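Local structure of R.Ecl18kI (Enterobacter cloacae, 2GB7) at residues Leu206-Asp211 with Val228-Glu233. The protein is a type II restriction endonuclease that recognises the double-stranded DNA sequence 5'-CCNGG-3' and cuts it before the first C. The protein carries 1 engineered substitution. Numbering follows the deposited sequence.
Sequences LATLDD and VVTTVE
The flat groups here are the carbonyls of L206, T208 and V229: those of L206 and T208 receive their donors over a face, that of V229 almost end-on. V229 N lies above the plane of the L206 carbonyl, 2.9 Å from L206 O, whereas T208 N meets V229 O nearly in line with its C=O bond, again at 2.9 Å. These two bonds belong to the parallel ladder, which L206 continues with V227. Beyond A207 and V229 the chains draw apart (T208 and T230 CA atoms 5.3 Å apart), and a side chain replaces the next backbone donor: the hydroxyl of T230 gives its proton to T208 O, 2.8 Å from T230 OG1. With OG1 anti to the backbone N (chi1 -165°), T230 turns its hydroxyl to this carbonyl. N234 ND2 bonds to the same OG1 and to D210 O, bridging the end of strand 226-230 and the loop at D210.

A207 and V229 share one face of the sheet, where small and beta-branched side chains pack against F248 of helix 248-259, with L128 of helix 102-134 also on A207. L206 and V228 occupy the other face, near L185 and F213 respectively. There the methyl CG2 of T208 reaches V228 CG1 at 3.6 Å. T208 OG1 bonds to K182 O and accepts from D210 N, 3.1 Å from T208 OG1, in an ST turn. Threonine thus serves both apolar packing and turn formation. L209, whose CB points away, is long enough for CD2 to return to T231 CG2 at 4.0 Å, crossing nearly at right angles, and it also packs on F124 and R57, which suits leucine. T231 OG1 N-caps helix 232-238 through N234 N. The pairing closes the beta-alpha-beta unit of strand 204-207, helix 215-223 and strand 226-230, within the mixed sheet of the EcoRII C-terminal domain, a member of the PDDEXK nuclease superfamily.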
ATOM      1  N   LEU F 206      -8.086 -15.273   4.523  1.00  5.82           N
ATOM      2  CA  LEU F 206      -7.187 -14.105   4.541  1.00  7.51           C
ATOM      3  C   LEU F 206      -6.524 -14.047   5.891  1.00  7.01           C
ATOM      4  O   LEU F 206      -7.132 -13.618   6.887  1.00  7.74           O
ATOM      5  CB  LEU F 206      -7.971 -12.826   4.274  1.00  7.32           C
ATOM      6  CG  LEU F 206      -7.173 -11.521   4.428  1.00  7.07           C
ATOM      7  CD1 LEU F 206      -6.002 -11.586   3.469  1.00  9.28           C
ATOM      8  CD2 LEU F 206      -8.051 -10.255   4.172  1.00  9.38           C
ATOM      9  N   ALA F 207      -5.296 -14.538   5.928  1.00  6.77           N
ATOM     10  CA  ALA F 207      -4.538 -14.579   7.184  1.00  7.18           C
ATOM     11  C   ALA F 207      -3.999 -13.199   7.499  1.00  7.97           C
ATOM     12  O   ALA F 207      -3.400 -12.575   6.625  1.00  7.49           O
ATOM     13  CB  ALA F 207      -3.378 -15.518   7.035  1.00  8.71           C
ATOM     14  N   THR F 208      -4.108 -12.757   8.758  1.00  7.72           N
ATOM     15  CA  THR F 208      -3.570 -11.416   9.112  1.00  8.55           C
ATOM     16  C   THR F 208      -3.143 -11.348  10.550  1.00  7.88           C
ATOM     17  O   THR F 208      -3.563 -12.167  11.349  1.00  7.51           O
ATOM     18  CB  THR F 208      -4.625 -10.278   8.835  1.00  8.79           C
ATOM     19  OG1 THR F 208      -4.005  -8.985   8.954  1.00  8.69           O
ATOM     20  CG2 THR F 208      -5.784 -10.348   9.817  1.00  9.48           C
ATOM     21  N   LEU F 209      -2.269 -10.386  10.866  1.00  8.45           N
ATOM     22  CA  LEU F 209      -1.909 -10.097  12.241  1.00 10.39           C
ATOM     23  C   LEU F 209      -2.568  -8.817  12.752  1.00 10.62           C
ATOM     24  O   LEU F 209      -2.380  -8.435  13.909  1.00 11.71           O
ATOM     25  CB  LEU F 209      -0.380  -9.988  12.354  1.00  9.61           C
ATOM     26  CG  LEU F 209       0.299 -11.323  12.060  1.00 12.00           C
ATOM     27  CD1 LEU F 209       1.793 -11.245  12.131  1.00 12.70           C
ATOM     28  CD2 LEU F 209      -0.218 -12.452  12.979  1.00 12.20           C
ATOM     29  N   ASP F 210      -3.328  -8.156  11.876  1.00 11.39           N
ATOM     30  CA  ASP F 210      -3.959  -6.873  12.135  1.00 12.76           C
ATOM     31  C   ASP F 210      -4.951  -6.983  13.280  1.00 12.92           C
ATOM     32  O   ASP F 210      -5.756  -7.898  13.298  1.00 13.37           O
ATOM     33  CB  ASP F 210      -4.716  -6.429  10.875  1.00 11.21           C
ATOM     34  CG  ASP F 210      -4.999  -4.936  10.848  1.00 14.90           C
ATOM     35  OD1 ASP F 210      -5.439  -4.361  11.859  1.00 23.43           O
ATOM     36  OD2 ASP F 210      -4.754  -4.326   9.816  1.00 12.61           O
ATOM     37  N   ASP F 211      -4.883  -6.043  14.218  1.00 13.69           N
ATOM     38  CA  ASP F 211      -5.793  -5.999  15.366  1.00 15.45           C
ATOM     39  C   ASP F 211      -6.873  -4.931  15.263  1.00 15.83           C
ATOM     40  O   ASP F 211      -7.562  -4.626  16.256  1.00 16.31           O
ATOM     41  CB  ASP F 211      -4.985  -5.774  16.672  1.00 16.00           C
ATOM     42  CG  ASP F 211      -4.149  -4.476  16.664  1.00 19.51           C
ATOM     43  OD1 ASP F 211      -4.311  -3.614  15.784  1.00 24.60           O
ATOM     44  OD2 ASP F 211      -3.302  -4.302  17.573  1.00 25.69           O
ATOM     45  N   VAL F 228     -11.525 -13.725   7.428  1.00  8.43           N
ATOM     46  CA  VAL F 228     -10.299 -13.287   8.097  1.00  8.74           C
ATOM     47  C   VAL F 228      -9.933 -14.319   9.154  1.00  7.85           C
ATOM     48  O   VAL F 228     -10.811 -14.841   9.891  1.00  9.36           O
ATOM     49  CB  VAL F 228     -10.461 -11.923   8.756  1.00  9.07           C
ATOM     50  CG1 VAL F 228      -9.138 -11.459   9.406  1.00 13.31           C
ATOM     51  CG2 VAL F 228     -10.948 -10.905   7.696  1.00 11.94           C
ATOM     52  N   VAL F 229      -8.645 -14.628   9.163  1.00  6.65           N
ATOM     53  CA  VAL F 229      -8.037 -15.639  10.038  1.00  6.49           C
ATOM     54  C   VAL F 229      -6.943 -14.900  10.791  1.00  6.83           C
ATOM     55  O   VAL F 229      -6.088 -14.259  10.182  1.00  7.16           O
ATOM     56  CB  VAL F 229      -7.433 -16.787   9.230  1.00  6.20           C
ATOM     57  CG1 VAL F 229      -6.729 -17.781  10.130  1.00  7.20           C
ATOM     58  CG2 VAL F 229      -8.522 -17.526   8.431  1.00  7.81           C
ATOM     59  N   THR F 230      -6.951 -14.959  12.115  1.00  7.08           N
ATOM     60  CA  THR F 230      -5.866 -14.294  12.867  1.00  6.25           C
ATOM     61  C   THR F 230      -5.507 -15.147  14.073  1.00  7.40           C
ATOM     62  O   THR F 230      -5.977 -16.265  14.201  1.00  6.70           O
ATOM     63  CB  THR F 230      -6.254 -12.837  13.266  1.00  7.87           C
ATOM     64  OG1 THR F 230      -5.102 -12.094  13.670  1.00  9.14           O
ATOM     65  CG2 THR F 230      -7.338 -12.791  14.365  1.00  9.25           C
ATOM     66  N   THR F 231      -4.623 -14.646  14.913  1.00  7.31           N
ATOM     67  CA  THR F 231      -4.203 -15.424  16.054  1.00  8.04           C
ATOM     68  C   THR F 231      -5.315 -15.548  17.066  1.00  9.44           C
ATOM     69  O   THR F 231      -6.312 -14.813  17.035  1.00  8.97           O
ATOM     70  CB  THR F 231      -2.995 -14.792  16.757  1.00  8.49           C
ATOM     71  OG1 THR F 231      -3.335 -13.457  17.170  1.00  8.42           O
ATOM     72  CG2 THR F 231      -1.796 -14.775  15.831  1.00  9.45           C
ATOM     73  N   VAL F 232      -5.138 -16.516  17.983  1.00 10.78           N
ATOM     74  CA  VAL F 232      -6.104 -16.680  19.053  1.00 12.74           C
ATOM     75  C   VAL F 232      -6.129 -15.390  19.864  1.00 12.80           C
ATOM     76  O   VAL F 232      -7.201 -14.868  20.172  1.00 13.84           O
ATOM     77  CB  VAL F 232      -5.778 -17.886  19.996  1.00 14.01           C
ATOM     78  CG1 VAL F 232      -6.731 -17.898  21.213  1.00 15.45           C
ATOM     79  CG2 VAL F 232      -5.881 -19.197  19.248  1.00 13.70           C
ATOM     80  N   GLU F 233      -4.963 -14.888  20.190  1.00 11.83           N
ATOM     81  CA  GLU F 233      -4.885 -13.704  21.025  1.00 12.76           C
ATOM     82  C   GLU F 233      -5.666 -12.549  20.428  1.00 12.08           C
ATOM     83  O   GLU F 233      -6.448 -11.910  21.107  1.00 11.33           O
ATOM     84  CB  GLU F 233      -3.435 -13.298  21.252  1.00 12.98           C
ATOM     85  CG  GLU F 233      -3.289 -12.175  22.269  1.00 16.76           C
TER